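Local structure of odorant-binding protein 1F (Rattus norvegicus, 3FIQ) at residues Ser34-Phe39 with Val150-Cys155; Phe88-Leu91 with Ile97-Phe100; Asn113-Ala118 with Gln130-Leu135. The protein probably binds a wide variety of odorants in the nasal epithelium, as a small secreted carrier of the lipocalin family. All coordinates share one frame; numbering follows the deposited sequence.

Contact 1: Ser34-Phe39 with Val150-Cys155; sequences SLRAYF and VPTDTC
Tyr38 and Thr152 meet through their hydroxyls: Tyr38 OH lies 2.5 Å from Thr152 OG1, a short hydrogen bond that either could donate, with OG1 in the plane of the ring at its edge. This is the tight part. The extended Arg36 brings NH2 to Tyr38 OH in a weak hydrogen bond, while its NH1 is held by Val29 O and Gln147 OE1. Nearer the CB end of the ring, Asp153 CB rests 3.8 Å from Tyr38 CD2, the side chains running past each other in opposite directions. A tyrosine suits the place because its buried ring packs while its hydroxyl reaches the exposed threonine; a phenylalanine would probably cost Thr152 OG1 its short bond, leaving the weak one to Leu149 O, and take from Arg36 NH2 a weak acceptor. The Asp153 carboxylate belongs to the looser, watery side: CG anti to the backbone N (chi1 -178°) carries it past the ring to where OD2 accepts from a water, which also donates to Phe39 O. The segment after strand 147-148 lies against strand 38-44 of the lipocalin barrel; at its end Cys155 ties the C-terminal tail to strand 62-72 by a disulfide to Cys63, and Tyr38 bonds through its backbone to Asn56 on strand 50-59.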
ATOM      1  N   SER A  34      -8.171   6.294   7.194  1.00  6.56           N
ATOM      2  CA  SER A  34      -8.521   4.883   7.092  1.00  8.34           C
ATOM      3  C   SER A  34      -7.548   4.057   6.274  1.00  9.72           C
ATOM      4  O   SER A  34      -7.396   2.852   6.486  1.00  9.74           O
ATOM      5  CB  SER A  34      -9.942   4.676   6.499  1.00 10.59           C
ATOM      6  OG  SER A  34     -10.037   5.374   5.312  1.00 13.62           O
ATOM      7  N   LEU A  35      -6.886   4.747   5.349  1.00  6.92           N
ATOM      8  CA  LEU A  35      -5.936   4.096   4.465  1.00  5.90           C
ATOM      9  C   LEU A  35      -4.456   4.302   4.858  1.00  5.50           C
ATOM     10  O   LEU A  35      -3.551   3.991   4.023  1.00  6.64           O
ATOM     11  CB  LEU A  35      -6.226   4.535   3.015  1.00  4.72           C
ATOM     12  CG  LEU A  35      -7.673   4.366   2.545  1.00  8.65           C
ATOM     13  CD1 LEU A  35      -7.829   4.797   1.091  1.00  6.63           C
ATOM     14  CD2 LEU A  35      -8.104   2.924   2.754  1.00  7.09           C
ATOM     15  N   ARG A  36      -4.213   4.844   6.029  1.00  5.30           N
ATOM     16  CA  ARG A  36      -2.806   5.051   6.458  1.00  6.93           C
ATOM     17  C   ARG A  36      -2.310   3.748   7.066  1.00  4.58           C
ATOM     18  O   ARG A  36      -2.224   3.597   8.288  1.00  6.28           O
ATOM     19  CB  ARG A  36      -2.678   6.172   7.448  1.00  5.50           C
ATOM     20  CG  ARG A  36      -1.262   6.584   7.767  1.00  5.13           C
ATOM     21  CD  ARG A  36      -1.210   7.676   8.746  1.00  5.60           C
ATOM     22  NE  ARG A  36       0.183   8.094   9.068  1.00  7.35           N
ATOM     23  CZ  ARG A  36       0.866   9.058   8.424  1.00  6.11           C
ATOM     24  NH1 ARG A  36       0.346   9.745   7.410  1.00  5.94           N
ATOM     25  NH2 ARG A  36       2.092   9.409   8.901  1.00  8.59           N
ATOM     26  N   ALA A  37      -1.931   2.839   6.173  1.00  4.42           N
ATOM     27  CA  ALA A  37      -1.603   1.478   6.556  1.00  4.72           C
ATOM     28  C   ALA A  37      -0.119   1.302   6.665  1.00  4.43           C
ATOM     29  O   ALA A  37       0.626   1.543   5.670  1.00  4.78           O
ATOM     30  CB  ALA A  37      -2.071   0.547   5.490  1.00  4.61           C
ATOM     31  N   TYR A  38       0.300   0.887   7.857  1.00  4.60           N
ATOM     32  CA  TYR A  38       1.727   0.594   8.157  1.00  4.71           C
ATOM     33  C   TYR A  38       1.901  -0.925   7.955  1.00  4.72           C
ATOM     34  O   TYR A  38       1.515  -1.732   8.818  1.00  6.31           O
ATOM     35  CB  TYR A  38       2.073   0.956   9.563  1.00  4.98           C
ATOM     36  CG  TYR A  38       2.060   2.438   9.901  1.00  7.94           C
ATOM     37  CD1 TYR A  38       0.863   3.107  10.210  1.00  7.88           C
ATOM     38  CD2 TYR A  38       3.249   3.185   9.895  1.00  5.68           C
ATOM     39  CE1 TYR A  38       0.891   4.505  10.510  1.00  5.23           C
ATOM     40  CE2 TYR A  38       3.269   4.522  10.195  1.00  5.34           C
ATOM     41  CZ  TYR A  38       2.079   5.179  10.498  1.00  6.99           C
ATOM     42  OH  TYR A  38       2.075   6.521  10.828  1.00  6.78           O
ATOM     43  N   PHE A  39       2.410  -1.316   6.780  1.00  4.66           N
ATOM     44  CA  PHE A  39       2.512  -2.760   6.492  1.00  4.66           C
ATOM     45  C   PHE A  39       3.363  -3.417   7.540  1.00  5.17           C
ATOM     46  O   PHE A  39       4.283  -2.821   8.105  1.00  5.55           O
ATOM     47  CB  PHE A  39       3.149  -2.977   5.103  1.00  4.60           C
ATOM     48  CG  PHE A  39       2.115  -2.972   3.949  1.00  4.63           C
ATOM     49  CD1 PHE A  39       0.966  -2.207   3.980  1.00  5.97           C
ATOM     50  CD2 PHE A  39       2.352  -3.701   2.813  1.00  5.36           C
ATOM     51  CE1 PHE A  39       0.027  -2.225   2.908  1.00  4.46           C
ATOM     52  CE2 PHE A  39       1.432  -3.688   1.757  1.00  6.74           C
ATOM     53  CZ  PHE A  39       0.304  -2.946   1.800  1.00  8.00           C
ATOM     54  N   VAL A 150       7.827   6.393   7.708  1.00  6.74           N
ATOM     55  CA  VAL A 150       8.903   5.809   8.493  1.00  9.33           C
ATOM     56  C   VAL A 150       9.045   6.383   9.893  1.00  7.81           C
ATOM     57  O   VAL A 150       9.169   5.612  10.879  1.00  9.74           O
ATOM     58  CB  VAL A 150      10.214   5.857   7.720  1.00 10.47           C
ATOM     59  CG1 VAL A 150      11.381   5.439   8.609  1.00 14.65           C
ATOM     60  CG2 VAL A 150      10.100   4.985   6.480  1.00 10.17           C
ATOM     61  N   PRO A 151       8.978   7.715  10.034  1.00  7.92           N
ATOM     62  CA  PRO A 151       9.224   8.257  11.382  1.00  7.96           C
ATOM     63  C   PRO A 151       8.199   7.958  12.438  1.00  9.17           C
ATOM     64  O   PRO A 151       8.486   8.007  13.625  1.00 13.09           O
ATOM     65  CB  PRO A 151       9.227   9.768  11.147  1.00 13.50           C
ATOM     66  CG  PRO A 151       9.548   9.916   9.698  1.00 12.26           C
ATOM     67  CD  PRO A 151       8.851   8.803   9.041  1.00  7.76           C
ATOM     68  N   THR A 152       7.016   7.568  12.024  1.00  8.87           N
ATOM     69  CA  THR A 152       5.944   7.158  12.948  1.00  9.61           C
ATOM     70  C   THR A 152       5.641   5.661  12.929  1.00 11.37           C
ATOM     71  O   THR A 152       4.645   5.212  13.489  1.00 13.46           O
ATOM     72  CB  THR A 152       4.646   7.920  12.670  1.00  8.92           C
ATOM     73  OG1 THR A 152       4.206   7.777  11.335  1.00  8.04           O
ATOM     74  CG2 THR A 152       4.844   9.408  12.890  1.00 11.09           C
ATOM     75  N   ASP A 153       6.491   4.865  12.278  1.00  6.75           N
ATOM     76  CA  ASP A 153       6.261   3.427  12.198  1.00  7.93           C
ATOM     77  C   ASP A 153       6.863   2.790  13.414  1.00 11.09           C
ATOM     78  O   ASP A 153       8.106   2.569  13.519  1.00 18.36           O
ATOM     79  CB  ASP A 153       6.918   2.889  10.933  1.00  8.91           C
ATOM     80  CG  ASP A 153       6.687   1.371  10.755  1.00 14.29           C
ATOM     81  OD1 ASP A 153       6.228   0.750  11.715  1.00 19.43           O
ATOM     82  OD2 ASP A 153       7.044   0.830   9.710  1.00 12.96           O
ATOM     83  N   THR A 154       6.009   2.560  14.387  1.00 12.31           N
ATOM     84  CA  THR A 154       6.425   1.964  15.620  1.00 11.55           C
ATOM     85  C   THR A 154       5.808   0.626  15.924  1.00 11.97           C
ATOM     86  O   THR A 154       6.050   0.108  17.031  1.00 16.86           O
ATOM     87  CB  THR A 154       6.042   2.889  16.784  1.00 16.00           C
ATOM     88  OG1 THR A 154       4.602   3.136  16.761  1.00 15.49           O
ATOM     89  CG2 THR A 154       6.759   4.226  16.637  1.00 25.01           C
ATOM     90  N   CYS A 155       4.984   0.061  15.037  1.00 12.66           N
ATOM     91  CA  CYS A 155       4.271  -1.169  15.353  1.00 12.54           C
ATOM     92  C   CYS A 155       4.953  -2.487  14.941  1.00 19.41           C
ATOM     93  O   CYS A 155       4.370  -3.572  15.160  1.00 20.06           O
ATOM     94  CB  CYS A 155       2.920  -1.150  14.713  1.00 13.20           C
ATOM     95  SG  CYS A 155       1.903   0.236  15.331  1.00 20.89           S
TER
HETATM   96  O   HOH W   1       4.944  -0.077   8.091  1.00  6.27           O

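Contact 2: Phe88-Leu91 with Ile97-Phe100; sequences FHVL and IIFF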
ATOM      1  N   PHE A  88      -6.419  -3.250  -6.121  1.00  5.46           N
ATOM      2  CA  PHE A  88      -5.015  -2.919  -6.101  1.00  6.31           C
ATOM      3  C   PHE A  88      -4.153  -3.760  -6.999  1.00  7.70           C
ATOM      4  O   PHE A  88      -4.481  -4.893  -7.323  1.00  6.46           O
ATOM      5  CB  PHE A  88      -4.494  -2.860  -4.651  1.00  7.32           C
ATOM      6  CG  PHE A  88      -4.409  -4.154  -3.915  1.00  7.75           C
ATOM      7  CD1 PHE A  88      -5.451  -4.608  -3.098  1.00  6.58           C
ATOM      8  CD2 PHE A  88      -3.227  -4.889  -3.982  1.00  5.30           C
ATOM      9  CE1 PHE A  88      -5.309  -5.779  -2.382  1.00  8.52           C
ATOM     10  CE2 PHE A  88      -3.102  -6.061  -3.257  1.00  6.35           C
ATOM     11  CZ  PHE A  88      -4.103  -6.478  -2.445  1.00  6.52           C
ATOM     12  N   HIS A  89      -3.046  -3.188  -7.466  1.00  7.64           N
ATOM     13  CA  HIS A  89      -2.147  -3.933  -8.332  1.00  8.21           C
ATOM     14  C   HIS A  89      -0.731  -3.377  -8.206  1.00  9.88           C
ATOM     15  O   HIS A  89      -0.518  -2.327  -7.607  1.00  7.32           O
ATOM     16  CB  HIS A  89      -2.658  -3.951  -9.806  1.00  6.97           C
ATOM     17  CG  HIS A  89      -2.625  -2.635 -10.529  1.00  9.54           C
ATOM     18  ND1 HIS A  89      -3.513  -1.611 -10.302  1.00 10.74           N
ATOM     19  CD2 HIS A  89      -1.823  -2.198 -11.529  1.00 14.59           C
ATOM     20  CE1 HIS A  89      -3.249  -0.596 -11.114  1.00 10.84           C
ATOM     21  NE2 HIS A  89      -2.215  -0.919 -11.847  1.00 15.60           N
ATOM     22  N   VAL A  90       0.245  -4.060  -8.809  1.00 10.36           N
ATOM     23  CA  VAL A  90       1.646  -3.686  -8.662  1.00  6.53           C
ATOM     24  C   VAL A  90       2.080  -2.794  -9.820  1.00  9.27           C
ATOM     25  O   VAL A  90       1.853  -3.131 -10.963  1.00 12.86           O
ATOM     26  CB  VAL A  90       2.476  -4.963  -8.650  1.00  9.07           C
ATOM     27  CG1 VAL A  90       4.004  -4.604  -8.609  1.00 10.74           C
ATOM     28  CG2 VAL A  90       2.102  -5.815  -7.428  1.00 11.30           C
ATOM     29  N   LEU A  91       2.583  -1.626  -9.539  1.00  8.59           N
ATOM     30  CA  LEU A  91       3.040  -0.729 -10.569  1.00  8.50           C
ATOM     31  C   LEU A  91       4.518  -0.889 -10.797  1.00 11.44           C
ATOM     32  O   LEU A  91       5.029  -0.670 -11.903  1.00 17.06           O
ATOM     33  CB  LEU A  91       2.868   0.743 -10.169  1.00 11.50           C
ATOM     34  CG  LEU A  91       1.561   1.317  -9.886  1.00 11.61           C
ATOM     35  CD1 LEU A  91       1.690   2.786  -9.452  1.00 13.71           C
ATOM     36  CD2 LEU A  91       0.686   1.194 -11.124  1.00 16.25           C
ATOM     37  N   ILE A  97      11.529  -3.307  -2.816  1.00  9.16           N
ATOM     38  CA  ILE A  97      10.587  -2.191  -2.906  1.00  7.28           C
ATOM     39  C   ILE A  97       9.471  -2.605  -3.856  1.00  8.77           C
ATOM     40  O   ILE A  97       9.741  -3.099  -4.928  1.00  9.86           O
ATOM     41  CB  ILE A  97      11.268  -0.912  -3.428  1.00  7.55           C
ATOM     42  CG1 ILE A  97      12.360  -0.414  -2.470  1.00 10.98           C
ATOM     43  CG2 ILE A  97      10.212   0.119  -3.749  1.00 11.65           C
ATOM     44  CD1 ILE A  97      11.817   0.126  -1.174  1.00 10.07           C
ATOM     45  N   ILE A  98       8.220  -2.377  -3.475  1.00  5.66           N
ATOM     46  CA  ILE A  98       7.037  -2.517  -4.313  1.00  5.32           C
ATOM     47  C   ILE A  98       6.246  -1.259  -4.286  1.00  5.43           C
ATOM     48  O   ILE A  98       5.974  -0.736  -3.194  1.00  6.87           O
ATOM     49  CB  ILE A  98       6.170  -3.707  -3.886  1.00  6.12           C
ATOM     50  CG1 ILE A  98       6.982  -4.986  -4.041  1.00 10.51           C
ATOM     51  CG2 ILE A  98       4.890  -3.781  -4.750  1.00  6.07           C
ATOM     52  CD1 ILE A  98       6.245  -6.246  -3.569  1.00 15.90           C
ATOM     53  N   PHE A  99       5.921  -0.711  -5.447  1.00  6.55           N
ATOM     54  CA  PHE A  99       4.904   0.335  -5.577  1.00  7.04           C
ATOM     55  C   PHE A  99       3.532  -0.253  -5.928  1.00  8.01           C
ATOM     56  O   PHE A  99       3.412  -0.900  -6.971  1.00  8.12           O
ATOM     57  CB  PHE A  99       5.247   1.314  -6.685  1.00  6.10           C
ATOM     58  CG  PHE A  99       6.481   2.196  -6.463  1.00  6.96           C
ATOM     59  CD1 PHE A  99       7.358   2.078  -5.367  1.00 11.50           C
ATOM     60  CD2 PHE A  99       6.686   3.239  -7.341  1.00 13.43           C
ATOM     61  CE1 PHE A  99       8.431   2.908  -5.241  1.00 13.89           C
ATOM     62  CE2 PHE A  99       7.785   4.062  -7.208  1.00 15.00           C
ATOM     63  CZ  PHE A  99       8.643   3.899  -6.196  1.00 11.20           C
ATOM     64  N   PHE A 100       2.536  -0.143  -5.059  1.00  4.97           N
ATOM     65  CA  PHE A 100       1.183  -0.578  -5.309  1.00  5.72           C
ATOM     66  C   PHE A 100       0.329   0.615  -5.676  1.00  8.70           C
ATOM     67  O   PHE A 100       0.473   1.682  -5.159  1.00  6.98           O
ATOM     68  CB  PHE A 100       0.542  -1.157  -4.031  1.00  4.95           C
ATOM     69  CG  PHE A 100       1.070  -2.515  -3.632  1.00  5.66           C
ATOM     70  CD1 PHE A 100       0.648  -3.640  -4.263  1.00  9.21           C
ATOM     71  CD2 PHE A 100       1.934  -2.644  -2.540  1.00  8.32           C
ATOM     72  CE1 PHE A 100       1.076  -4.894  -3.852  1.00 10.97           C
ATOM     73  CE2 PHE A 100       2.378  -3.919  -2.144  1.00  8.59           C
ATOM     74  CZ  PHE A 100       1.918  -5.047  -2.836  1.00  8.98           C
TER
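The edge of the Phe88 ring is directed toward the face of Phe100 in an offset edge-to-face pair, with centroids 6.0 Å apart and planes at 81°. The opposite face of Phe100 is met by its own strand neighbour but one: the CG2 methyl of Ile98 sits 3.6 Å above the ring plane, near the rim. The flat ring thus fills a slot between an aromatic edge and a methyl bump. Val90 closes this arrangement with its fork. Its CG1, anti to the backbone N (chi1 176°), reaches Ile98 CG2 at 4.0 Å, its CG2 lies 3.8 Å from Phe100 CE1, and the two methyls are thereby divided between alternate residues on one face of the strand. A beta-branched residue suits this position, since it presents two methyls close to the backbone.

Val90 and Phe100 form an antiparallel non-hydrogen-bonded pair of the hairpin, and Phe100 CA approaches His89 O at 3.4 Å in a CA-H...O contact. One step on, Leu91 N donates to Phe99 O at 2.8 Å, nearly straight, where the first strand turns its corner. The hairpin of strands 85-93 and 97-105 is part of the lipocalin barrel wall: Phe88 packs on Tyr78, Ile98 and Phe100 reach Met42 of strand 38-44, and Phe99, on the other face, lies against Glu131 and Leu132 of helix 126-138.

Contact 3: Asn113-Ala118 with Gln130-Leu135; sequences NVILVA and QELRKL
Leu132 meets both Ile115 and Val117 chiefly through CD1, which lies 3.7 Å from Ile115 CG2 and 3.9 Å from Val117 CG2. The two encounters differ in direction. Ile115 and Leu132 slide past each other in opposite senses, so that the leucine lies alongside the isoleucine, whereas Val117 and Leu132 point at each other and touch tip to tip, CD2 of the leucine also coming within 4.0 Å of Val117 CG2. The CB of Leu132 leaves the helix tangentially to the sheet, and the outer carbons, with CG anti to the backbone N (chi1 177°), then bring CD1 over the strand. Ile115 uses its other branch on Leu135, its CD1 lying 4.0 Å from CB and close to the carbonyl group of that residue.

This is the packing of the C-terminal helix of a lipocalin on the outside of its beta-barrel. The short strand and helix segments run nearly antiparallel, at 166°, with axes 10.3 Å apart. Alternation along the strand gives the pattern: Ile115 and Val117 face the helix, while Leu116 between them points the other way. Their beta-branched side chains offer methyls close to the strand backbone; the longer Leu132 spans the distance from the helix, while Leu135 meets Ile115 CD1 close to its own backbone. Leucines three residues apart fall on the same side of the helix, whereas Arg133 points away toward solvent. At the flank Glu131 forms a salt bridge with Lys92, and the ring of Phe99 packs beside Val117.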
ATOM      1  N   ASN A 113      -7.761   7.408  -5.072  1.00  7.18           N
ATOM      2  CA  ASN A 113      -6.610   6.807  -5.763  1.00  5.82           C
ATOM      3  C   ASN A 113      -5.367   6.926  -4.910  1.00  7.53           C
ATOM      4  O   ASN A 113      -5.027   8.005  -4.488  1.00  5.52           O
ATOM      5  CB  ASN A 113      -6.431   7.470  -7.137  1.00  9.09           C
ATOM      6  CG  ASN A 113      -7.383   6.839  -8.173  1.00 22.29           C
ATOM      7  OD1 ASN A 113      -7.004   5.941  -8.889  1.00 23.23           O
ATOM      8  ND2 ASN A 113      -8.620   7.263  -8.182  1.00 30.09           N
ATOM      9  N   VAL A 114      -4.630   5.830  -4.751  1.00  5.58           N
ATOM     10  CA  VAL A 114      -3.532   5.716  -3.804  1.00  5.57           C
ATOM     11  C   VAL A 114      -2.329   5.042  -4.462  1.00  6.57           C
ATOM     12  O   VAL A 114      -2.469   4.099  -5.231  1.00  6.96           O
ATOM     13  CB  VAL A 114      -3.956   4.844  -2.618  1.00  5.77           C
ATOM     14  CG1 VAL A 114      -2.841   4.794  -1.547  1.00  8.03           C
ATOM     15  CG2 VAL A 114      -5.268   5.309  -1.976  1.00  8.03           C
ATOM     16  N   ILE A 115      -1.136   5.547  -4.192  1.00  5.66           N
ATOM     17  CA  ILE A 115       0.091   4.836  -4.442  1.00  5.46           C
ATOM     18  C   ILE A 115       0.717   4.602  -3.081  1.00  5.15           C
ATOM     19  O   ILE A 115       0.876   5.523  -2.300  1.00  5.67           O
ATOM     20  CB  ILE A 115       1.047   5.505  -5.430  1.00  5.89           C
ATOM     21  CG1 ILE A 115       0.330   5.644  -6.746  1.00  7.28           C
ATOM     22  CG2 ILE A 115       2.383   4.663  -5.530  1.00  7.13           C
ATOM     23  CD1 ILE A 115       1.175   6.558  -7.761  1.00 10.18           C
ATOM     24  N   LEU A 116       0.985   3.339  -2.763  1.00  4.00           N
ATOM     25  CA  LEU A 116       1.627   2.967  -1.512  1.00  6.55           C
ATOM     26  C   LEU A 116       2.955   2.280  -1.814  1.00  5.98           C
ATOM     27  O   LEU A 116       3.032   1.383  -2.660  1.00  6.41           O
ATOM     28  CB  LEU A 116       0.696   1.986  -0.718  1.00  6.29           C
ATOM     29  CG  LEU A 116       1.291   1.549   0.624  1.00  6.66           C
ATOM     30  CD1 LEU A 116       0.171   1.337   1.608  1.00  6.37           C
ATOM     31  CD2 LEU A 116       2.003   0.268   0.526  1.00  6.10           C
ATOM     32  N   VAL A 117       4.030   2.724  -1.169  1.00  4.19           N
ATOM     33  CA  VAL A 117       5.341   2.135  -1.340  1.00  5.56           C
ATOM     34  C   VAL A 117       5.677   1.241  -0.179  1.00  5.99           C
ATOM     35  O   VAL A 117       5.773   1.709   0.980  1.00  5.69           O
ATOM     36  CB  VAL A 117       6.391   3.283  -1.420  1.00  7.86           C
ATOM     37  CG1 VAL A 117       7.790   2.716  -1.571  1.00 10.02           C
ATOM     38  CG2 VAL A 117       6.119   4.227  -2.571  1.00  8.19           C
ATOM     39  N   ALA A 118       5.806  -0.054  -0.462  1.00  5.05           N
ATOM     40  CA  ALA A 118       6.144  -1.066   0.557  1.00  6.53           C
ATOM     41  C   ALA A 118       7.621  -1.423   0.388  1.00  6.04           C
ATOM     42  O   ALA A 118       8.123  -1.462  -0.721  1.00  7.19           O
ATOM     43  CB  ALA A 118       5.311  -2.304   0.363  1.00  5.69           C
ATOM     44  N   GLN A 130      11.937  10.093  -7.371  1.00 14.81           N
ATOM     45  CA  GLN A 130      11.511  10.813  -8.580  1.00 12.75           C
ATOM     46  C   GLN A 130      10.569   9.977  -9.383  1.00 13.06           C
ATOM     47  O   GLN A 130       9.580  10.507  -9.922  1.00 16.34           O
ATOM     48  CB  GLN A 130      12.697  11.228  -9.428  1.00 19.52           C
ATOM     49  CG  GLN A 130      13.469  12.300  -8.789  1.00 24.20           C
ATOM     50  CD  GLN A 130      12.748  13.662  -8.779  1.00 36.23           C
ATOM     51  OE1 GLN A 130      12.168  14.083  -7.754  1.00 39.31           O
ATOM     52  NE2 GLN A 130      12.804  14.372  -9.912  1.00 42.92           N
ATOM     53  N   GLU A 131      10.825   8.680  -9.445  1.00 14.78           N
ATOM     54  CA  GLU A 131       9.883   7.741 -10.061  1.00 15.04           C
ATOM     55  C   GLU A 131       8.508   7.812  -9.377  1.00 11.09           C
ATOM     56  O   GLU A 131       7.429   7.816 -10.044  1.00 16.43           O
ATOM     57  CB  GLU A 131      10.398   6.312  -9.955  1.00 20.51           C
ATOM     58  CG  GLU A 131       9.460   5.299 -10.645  1.00 23.64           C
ATOM     59  CD  GLU A 131      10.100   3.915 -10.827  1.00 34.26           C
ATOM     60  OE1 GLU A 131      11.140   3.621 -10.177  1.00 36.04           O
ATOM     61  OE2 GLU A 131       9.545   3.133 -11.613  1.00 40.40           O
ATOM     62  N   LEU A 132       8.476   7.823  -8.069  1.00 10.51           N
ATOM     63  CA  LEU A 132       7.229   7.940  -7.319  1.00  9.30           C
ATOM     64  C   LEU A 132       6.512   9.201  -7.679  1.00 10.34           C
ATOM     65  O   LEU A 132       5.279   9.206  -7.932  1.00 11.93           O
ATOM     66  CB  LEU A 132       7.463   7.895  -5.842  1.00 10.21           C
ATOM     67  CG  LEU A 132       6.218   8.078  -4.964  1.00  9.57           C
ATOM     68  CD1 LEU A 132       5.206   6.970  -5.174  1.00 11.50           C
ATOM     69  CD2 LEU A 132       6.602   8.134  -3.500  1.00 11.62           C
ATOM     70  N   ARG A 133       7.220  10.306  -7.716  1.00 11.66           N
ATOM     71  CA  ARG A 133       6.583  11.556  -8.119  0.70 13.51           C
ATOM     72  C   ARG A 133       6.017  11.535  -9.524  1.00 11.35           C
ATOM     73  O   ARG A 133       4.956  12.070  -9.762  1.00 12.51           O
ATOM     74  CB  ARG A 133       7.550  12.704  -7.966  0.70 14.15           C
ATOM     75  CG  ARG A 133       7.925  12.971  -6.510  0.70 13.22           C
ATOM     76  CD  ARG A 133       8.875  14.119  -6.363  0.70 19.11           C
ATOM     77  NE  ARG A 133       8.522  15.278  -7.166  0.70 25.52           N
ATOM     78  CZ  ARG A 133       7.731  16.280  -6.775  0.70 25.23           C
ATOM     79  NH1 ARG A 133       7.185  16.296  -5.560  0.70 21.03           N
ATOM     80  NH2 ARG A 133       7.500  17.277  -7.605  0.70 30.37           N
ATOM     81  N   LYS A 134       6.730  10.921 -10.471  1.00  9.94           N
ATOM     82  CA  LYS A 134       6.281  10.834 -11.832  1.00 12.42           C
ATOM     83  C   LYS A 134       5.045   9.971 -11.941  1.00 14.75           C
ATOM     84  O   LYS A 134       4.112  10.330 -12.632  1.00 15.25           O
ATOM     85  CB  LYS A 134       7.405  10.344 -12.737  1.00 26.45           C
ATOM     86  CG  LYS A 134       8.429  11.433 -13.108  1.00 34.80           C
ATOM     87  CD  LYS A 134       7.796  12.629 -13.885  1.00 47.93           C
ATOM     88  CE  LYS A 134       8.875  13.522 -14.567  1.00 52.90           C
ATOM     89  NZ  LYS A 134       8.345  14.803 -15.128  1.00 51.89           N
ATOM     90  N   LEU A 135       5.004   8.877 -11.196  1.00 12.52           N
ATOM     91  CA  LEU A 135       3.870   7.990 -11.197  1.00 12.76           C
ATOM     92  C   LEU A 135       2.614   8.647 -10.624  1.00 11.40           C
ATOM     93  O   LEU A 135       1.515   8.459 -11.170  1.00 12.70           O
ATOM     94  CB  LEU A 135       4.164   6.728 -10.387  1.00 12.52           C
ATOM     95  CG  LEU A 135       5.012   5.792 -11.207  1.00 13.61           C
ATOM     96  CD1 LEU A 135       5.590   4.762 -10.183  1.00 16.59           C
ATOM     97  CD2 LEU A 135       4.232   5.133 -12.362  1.00 16.78           C
TER

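In the fold
Contacts 2 and 3 are close neighbours, their centres about 9 Å apart, because strands 97-105 and 111-119 lie side by side: Phe100 N is 2.9 Å from Leu116 O, a probable hydrogen bond, and Phe99 CD2 meets Leu135 CD1 between strand 97-105 and helix 126-138. Contact 1 lies farther off, its centre about 17 Å from that of contact 2 and about 16 Å from that of contact 3. Phe39 bridges the gap, its CE2 4.0 Å from Phe100 CE2 and its CE1 3.8 Å from Leu116 CD1. Phe39, Phe100 and Leu116 converge from different strands, consistent with the apolar interior in which lipocalin barrels hold their ligands; Ile115 and Val117 face outward to the helix.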